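Local atomic coordinates of 3-hydroxyacyl-CoA dehydrogenase type-2 (Mycobacterium avium, PDB entry 3PPI), a protein that probably catalyses the NAD-dependent oxidation of 3-hydroxyacyl-CoA thioesters, as a Rossmann-fold oxidoreductase resembling the short-chain dehydrogenases. Residues A[32-37]-A[56-61]; A[60-65]-A[80-85]. All blocks are in the same frame, centred on the assembly; numbering follows the deposited sequence.

How the interactions relate
Strand 56-61 is the common element: in interaction 1 it pairs with strand 31-36 and in interaction 2 with strand 78-82, giving three neighbouring parallel strands at one side of the Rossmann sheet. The two centres lie about 9 Å apart, and A60 and D61 belong to both. I59 offers its O to V81 N at 2.9 Å, a probable hydrogen bond that continues the ladder between them, while V58 CG1 packs on V81 CG2. At the C-terminal ends of the strands, D61 stands where the cofactor would be expected to bind in this family; here a hydrated magnesium ion lies nearby, with a glycerol (probably crystallisation liquor) about 3 Å from its side chain between nearest atoms.

Interaction 1. Residues A[32-37]-A[56-61]; sequences SAIVSG and GVVIAD. With MG (magnesium ion), chain F.
G37, just past its strand, and D61, at the end of the neighbouring parallel strand, meet beside a magnesium ion: the metal binds G37 O at 2.6 Å, in a site that includes G40 and three waters, one of which donates to D61 OD2. The strands belong to the first beta-alpha-beta unit of a Rossmann fold, with helix 41-52 as the crossover. Their short axes run 21° apart, and the backbone ladder passes from A33 N to G56 O, from V58 N to A33 O, from V35 N to V58 O at 3.0 Å and from A60 N to V35 O. It closes with a weak bond from G37 N to A60 O.

On one face I34 and V58 lie alongside each other, with I34 CG1 3.9 Å from V58 CB. I34 CG2, set anti to the backbone N (CG1 at chi1 -69°), reaches A60 CB instead. Small A60 suits this place, since its methyl also sits 3.6 Å from V35 O. On the other face V35 CG2 touches V57 CG1; beta-branched valines suit the extended strand, and both present methyls to V47 of helix 41-52.

G37 has a positive phi, which favours glycine, and a side chain here would crowd the magnesium ion. D61 carries its carboxylate over to this turn, where OD2 also accepts from A39 N and lies 3.1 Å from G37 C.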
loop_
_atom_site.group_PDB
_atom_site.type_symbol
_atom_site.label_atom_id
_atom_site.label_comp_id
_atom_site.label_asym_id
_atom_site.label_seq_id
_atom_site.Cartn_x
_atom_site.Cartn_y
_atom_site.Cartn_z
ATOM N N SER A 32 -30.359 -11.807 -10.077
ATOM C CA SER A 32 -29.796 -11.381 -11.349
ATOM C C SER A 32 -28.606 -10.445 -11.148
ATOM O O SER A 32 -28.395 -9.892 -10.055
ATOM C CB SER A 32 -30.857 -10.703 -12.210
ATOM O OG SER A 32 -31.435 -9.611 -11.523
ATOM N N ALA A 33 -27.850 -10.274 -12.229
ATOM C CA ALA A 33 -26.609 -9.519 -12.232
ATOM C C ALA A 33 -26.500 -8.715 -13.525
ATOM O O ALA A 33 -27.068 -9.099 -14.558
ATOM C CB ALA A 33 -25.446 -10.459 -12.112
ATOM N N ILE A 34 -25.785 -7.599 -13.457
ATOM C CA ILE A 34 -25.423 -6.804 -14.642
ATOM C C ILE A 34 -23.903 -6.836 -14.783
ATOM O O ILE A 34 -23.178 -6.612 -13.806
ATOM C CB ILE A 34 -25.867 -5.322 -14.500
ATOM C CG1 ILE A 34 -27.386 -5.187 -14.557
ATOM C CG2 ILE A 34 -25.247 -4.445 -15.609
ATOM C CD1 ILE A 34 -27.880 -3.880 -13.954
ATOM N N VAL A 35 -23.411 -7.106 -15.984
ATOM C CA VAL A 35 -21.979 -7.010 -16.242
ATOM C C VAL A 35 -21.735 -5.941 -17.280
ATOM O O VAL A 35 -22.166 -6.093 -18.435
ATOM C CB VAL A 35 -21.389 -8.354 -16.723
ATOM C CG1 VAL A 35 -19.898 -8.226 -16.986
ATOM C CG2 VAL A 35 -21.655 -9.465 -15.684
ATOM N N SER A 36 -21.087 -4.844 -16.877
ATOM C CA SER A 36 -20.685 -3.814 -17.841
ATOM C C SER A 36 -19.483 -4.336 -18.622
ATOM O O SER A 36 -18.677 -5.089 -18.099
ATOM C CB SER A 36 -20.430 -2.441 -17.177
ATOM O OG SER A 36 -19.171 -2.353 -16.533
ATOM N N GLY A 37 -19.387 -3.965 -19.895
ATOM C CA GLY A 37 -18.435 -4.592 -20.813
ATOM C C GLY A 37 -18.694 -6.073 -21.054
ATOM O O GLY A 37 -17.772 -6.826 -21.390
ATOM N N GLY A 56 -29.495 -14.864 -13.515
ATOM C CA GLY A 56 -29.946 -14.162 -14.713
ATOM C C GLY A 56 -28.940 -13.039 -14.905
ATOM O O GLY A 56 -28.523 -12.426 -13.923
ATOM N N VAL A 57 -28.525 -12.780 -16.147
ATOM C CA VAL A 57 -27.471 -11.806 -16.421
ATOM C C VAL A 57 -27.834 -10.824 -17.528
ATOM O O VAL A 57 -28.344 -11.212 -18.589
ATOM C CB VAL A 57 -26.157 -12.498 -16.797
ATOM C CG1 VAL A 57 -25.048 -11.467 -16.965
ATOM C CG2 VAL A 57 -25.756 -13.502 -15.727
ATOM N N VAL A 58 -27.579 -9.542 -17.272
ATOM C CA VAL A 58 -27.710 -8.517 -18.286
ATOM C C VAL A 58 -26.326 -8.191 -18.818
ATOM O O VAL A 58 -25.414 -7.870 -18.053
ATOM C CB VAL A 58 -28.374 -7.270 -17.737
ATOM C CG1 VAL A 58 -28.252 -6.104 -18.735
ATOM C CG2 VAL A 58 -29.826 -7.574 -17.417
ATOM N N ILE A 59 -26.169 -8.347 -20.129
ATOM C CA ILE A 59 -24.960 -7.984 -20.833
ATOM C C ILE A 59 -25.109 -6.503 -21.180
ATOM O O ILE A 59 -25.872 -6.156 -22.071
ATOM C CB ILE A 59 -24.793 -8.824 -22.127
ATOM C CG1 ILE A 59 -24.591 -10.297 -21.789
ATOM C CG2 ILE A 59 -23.636 -8.306 -22.969
ATOM C CD1 ILE A 59 -25.283 -11.271 -22.797
ATOM N N ALA A 60 -24.425 -5.648 -20.431
ATOM C CA ALA A 60 -24.498 -4.200 -20.587
ATOM C C ALA A 60 -23.283 -3.735 -21.362
ATOM O O ALA A 60 -22.172 -3.690 -20.825
ATOM C CB ALA A 60 -24.547 -3.510 -19.224
ATOM N N ASP A 61 -23.488 -3.389 -22.624
ATOM C CA ASP A 61 -22.382 -3.052 -23.502
ATOM C C ASP A 61 -22.891 -2.202 -24.675
ATOM O O ASP A 61 -24.091 -2.170 -24.936
ATOM C CB ASP A 61 -21.745 -4.345 -24.019
ATOM C CG ASP A 61 -20.287 -4.190 -24.334
ATOM O OD1 ASP A 61 -19.960 -3.237 -25.078
ATOM O OD2 ASP A 61 -19.466 -5.012 -23.837
HETATM MG MG MG F . -15.718 -6.148 -22.788
HETATM O O HOH W 1 -17.001 -5.353 -24.689
HETATM O O HOH W 2 -14.822 -6.552 -20.562
HETATM O O HOH W 3 -15.473 -3.905 -22.554
#

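Interaction 2. Residues A[60-65]-A[80-85]; sequences ADLAAE and FVSTNV
The backbones of 60-65 and 80-85 run parallel from A60 beside V81 to D61 beside S82, joined by a weak bond from D61 N to V81 O and a firmer one from T83 N to D61 O, 2.9 Å long. This is the edge of the Rossmann sheet within the chain, where strand 56-61, helix 64-74 and strand 78-82 form a second beta-alpha-beta unit. T83 N, already beyond the end of strand 78-82, approaches D61 O from above the carbonyl plane, 59° out of it.

F80 supplies the main apolar surface. With CG anti to the backbone N (chi1 170°), its ring extends alongside the start of helix 64-74: CZ comes 3.5 Å from A64 CA, and CE2 meets A64 CB. A64 O lies over one face, toward the rim, while S82 N sits over the opposite face. The flat ring thus lies between A64 and the strand, with CE1 3.4 Å from D61 O, and alanine keeps the helix start close to it.

T83 fills the buried side. Its OG1 bonds to V81 O in its own segment and packs 3.5 Å from A60 CB, so the hydroxyl is satisfied while the residue contacts a methyl; helix 88-98 packs against it too. L62 lays its branched end over the T83 backbone, CG 3.5 Å from T83 O, and a water links L62 O with S82 OG.

At D61, OD2 is held by A39 N and OD1 takes a weak bond from L62 N, which fixes the rotation of the carboxylate. OD1 also accepts from A63 N, an Asx turn just ahead of helix 64-74, whose N-cap position A63 occupies; this bond is 3.0 Å long and almost straight, at 179°, and A63 N comes from above the carboxylate plane.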
loop_
_atom_site.group_PDB
_atom_site.type_symbol
_atom_site.label_atom_id
_atom_site.label_comp_id
_atom_site.label_asym_id
_atom_site.label_seq_id
_atom_site.Cartn_x
_atom_site.Cartn_y
_atom_site.Cartn_z
ATOM N N ALA A 60 -24.425 -5.648 -20.431
ATOM C CA ALA A 60 -24.498 -4.200 -20.587
ATOM C C ALA A 60 -23.283 -3.735 -21.362
ATOM O O ALA A 60 -22.172 -3.690 -20.825
ATOM C CB ALA A 60 -24.547 -3.510 -19.224
ATOM N N ASP A 61 -23.488 -3.389 -22.624
ATOM C CA ASP A 61 -22.382 -3.052 -23.502
ATOM C C ASP A 61 -22.891 -2.202 -24.675
ATOM O O ASP A 61 -24.091 -2.170 -24.936
ATOM C CB ASP A 61 -21.745 -4.345 -24.019
ATOM C CG ASP A 61 -20.287 -4.190 -24.334
ATOM O OD1 ASP A 61 -19.960 -3.237 -25.078
ATOM O OD2 ASP A 61 -19.466 -5.012 -23.837
ATOM N N LEU A 62 -21.983 -1.503 -25.355
ATOM C CA LEU A 62 -22.319 -0.773 -26.577
ATOM C C LEU A 62 -22.094 -1.630 -27.830
ATOM O O LEU A 62 -22.609 -1.305 -28.893
ATOM C CB LEU A 62 -21.528 0.535 -26.674
ATOM C CG LEU A 62 -21.968 1.684 -25.756
ATOM C CD1 LEU A 62 -21.009 2.860 -25.912
ATOM C CD2 LEU A 62 -23.420 2.098 -26.058
ATOM N N ALA A 63 -21.325 -2.713 -27.704
ATOM C CA ALA A 63 -21.101 -3.655 -28.815
ATOM C C ALA A 63 -22.346 -4.504 -29.067
ATOM O O ALA A 63 -22.469 -5.621 -28.541
ATOM C CB ALA A 63 -19.882 -4.552 -28.517
ATOM N N ALA A 64 -23.258 -3.971 -29.884
ATOM C CA ALA A 64 -24.591 -4.553 -30.085
ATOM C C ALA A 64 -24.609 -5.951 -30.726
ATOM O O ALA A 64 -25.367 -6.821 -30.283
ATOM C CB ALA A 64 -25.470 -3.596 -30.884
ATOM N N GLU A 65 -23.780 -6.177 -31.742
ATOM C CA GLU A 65 -23.772 -7.462 -32.471
ATOM C C GLU A 65 -23.171 -8.579 -31.608
ATOM O O GLU A 65 -23.753 -9.654 -31.470
ATOM C CB GLU A 65 -23.007 -7.339 -33.795
ATOM N N PHE A 80 -29.127 -8.973 -23.698
ATOM C CA PHE A 80 -28.301 -7.845 -24.085
ATOM C C PHE A 80 -29.052 -6.533 -23.921
ATOM O O PHE A 80 -30.137 -6.373 -24.454
ATOM C CB PHE A 80 -27.854 -7.963 -25.542
ATOM C CG PHE A 80 -27.217 -6.722 -26.054
ATOM C CD1 PHE A 80 -26.006 -6.293 -25.524
ATOM C CD2 PHE A 80 -27.844 -5.942 -27.023
ATOM C CE1 PHE A 80 -25.417 -5.147 -25.969
ATOM C CE2 PHE A 80 -27.255 -4.775 -27.473
ATOM C CZ PHE A 80 -26.044 -4.373 -26.941
ATOM N N VAL A 81 -28.484 -5.592 -23.184
ATOM C CA VAL A 81 -29.010 -4.233 -23.183
ATOM C C VAL A 81 -27.898 -3.273 -23.603
ATOM O O VAL A 81 -26.815 -3.256 -23.001
ATOM C CB VAL A 81 -29.572 -3.841 -21.806
ATOM C CG1 VAL A 81 -30.030 -2.368 -21.796
ATOM C CG2 VAL A 81 -30.713 -4.786 -21.414
ATOM N N SER A 82 -28.160 -2.489 -24.647
ATOM C CA SER A 82 -27.209 -1.497 -25.128
ATOM C C SER A 82 -27.057 -0.437 -24.052
ATOM O O SER A 82 -28.017 0.263 -23.723
ATOM C CB SER A 82 -27.676 -0.869 -26.457
ATOM O OG SER A 82 -26.758 0.107 -26.913
ATOM N N THR A 83 -25.856 -0.348 -23.481
ATOM C CA THR A 83 -25.621 0.505 -22.307
ATOM C C THR A 83 -24.366 1.354 -22.420
ATOM O O THR A 83 -23.271 0.840 -22.583
ATOM C CB THR A 83 -25.498 -0.328 -21.013
ATOM O OG1 THR A 83 -26.596 -1.236 -20.920
ATOM C CG2 THR A 83 -25.489 0.589 -19.784
ATOM N N ASN A 84 -24.559 2.662 -22.318
ATOM C CA ASN A 84 -23.494 3.627 -22.162
ATOM C C ASN A 84 -23.374 3.895 -20.664
ATOM O O ASN A 84 -24.283 4.483 -20.065
ATOM C CB ASN A 84 -23.841 4.913 -22.913
ATOM C CG ASN A 84 -22.740 5.953 -22.851
ATOM O OD1 ASN A 84 -21.862 5.910 -21.995
ATOM N ND2 ASN A 84 -22.799 6.907 -23.752
ATOM N N VAL A 85 -22.250 3.479 -20.068
ATOM C CA VAL A 85 -22.085 3.532 -18.614
ATOM C C VAL A 85 -22.094 4.945 -18.032
ATOM O O VAL A 85 -22.342 5.101 -16.838
ATOM C CB VAL A 85 -20.806 2.814 -18.136
ATOM C CG1 VAL A 85 -20.923 1.319 -18.370
ATOM C CG2 VAL A 85 -19.558 3.414 -18.821
HETATM O O HOH W 4 -25.017 -0.417 -28.815
#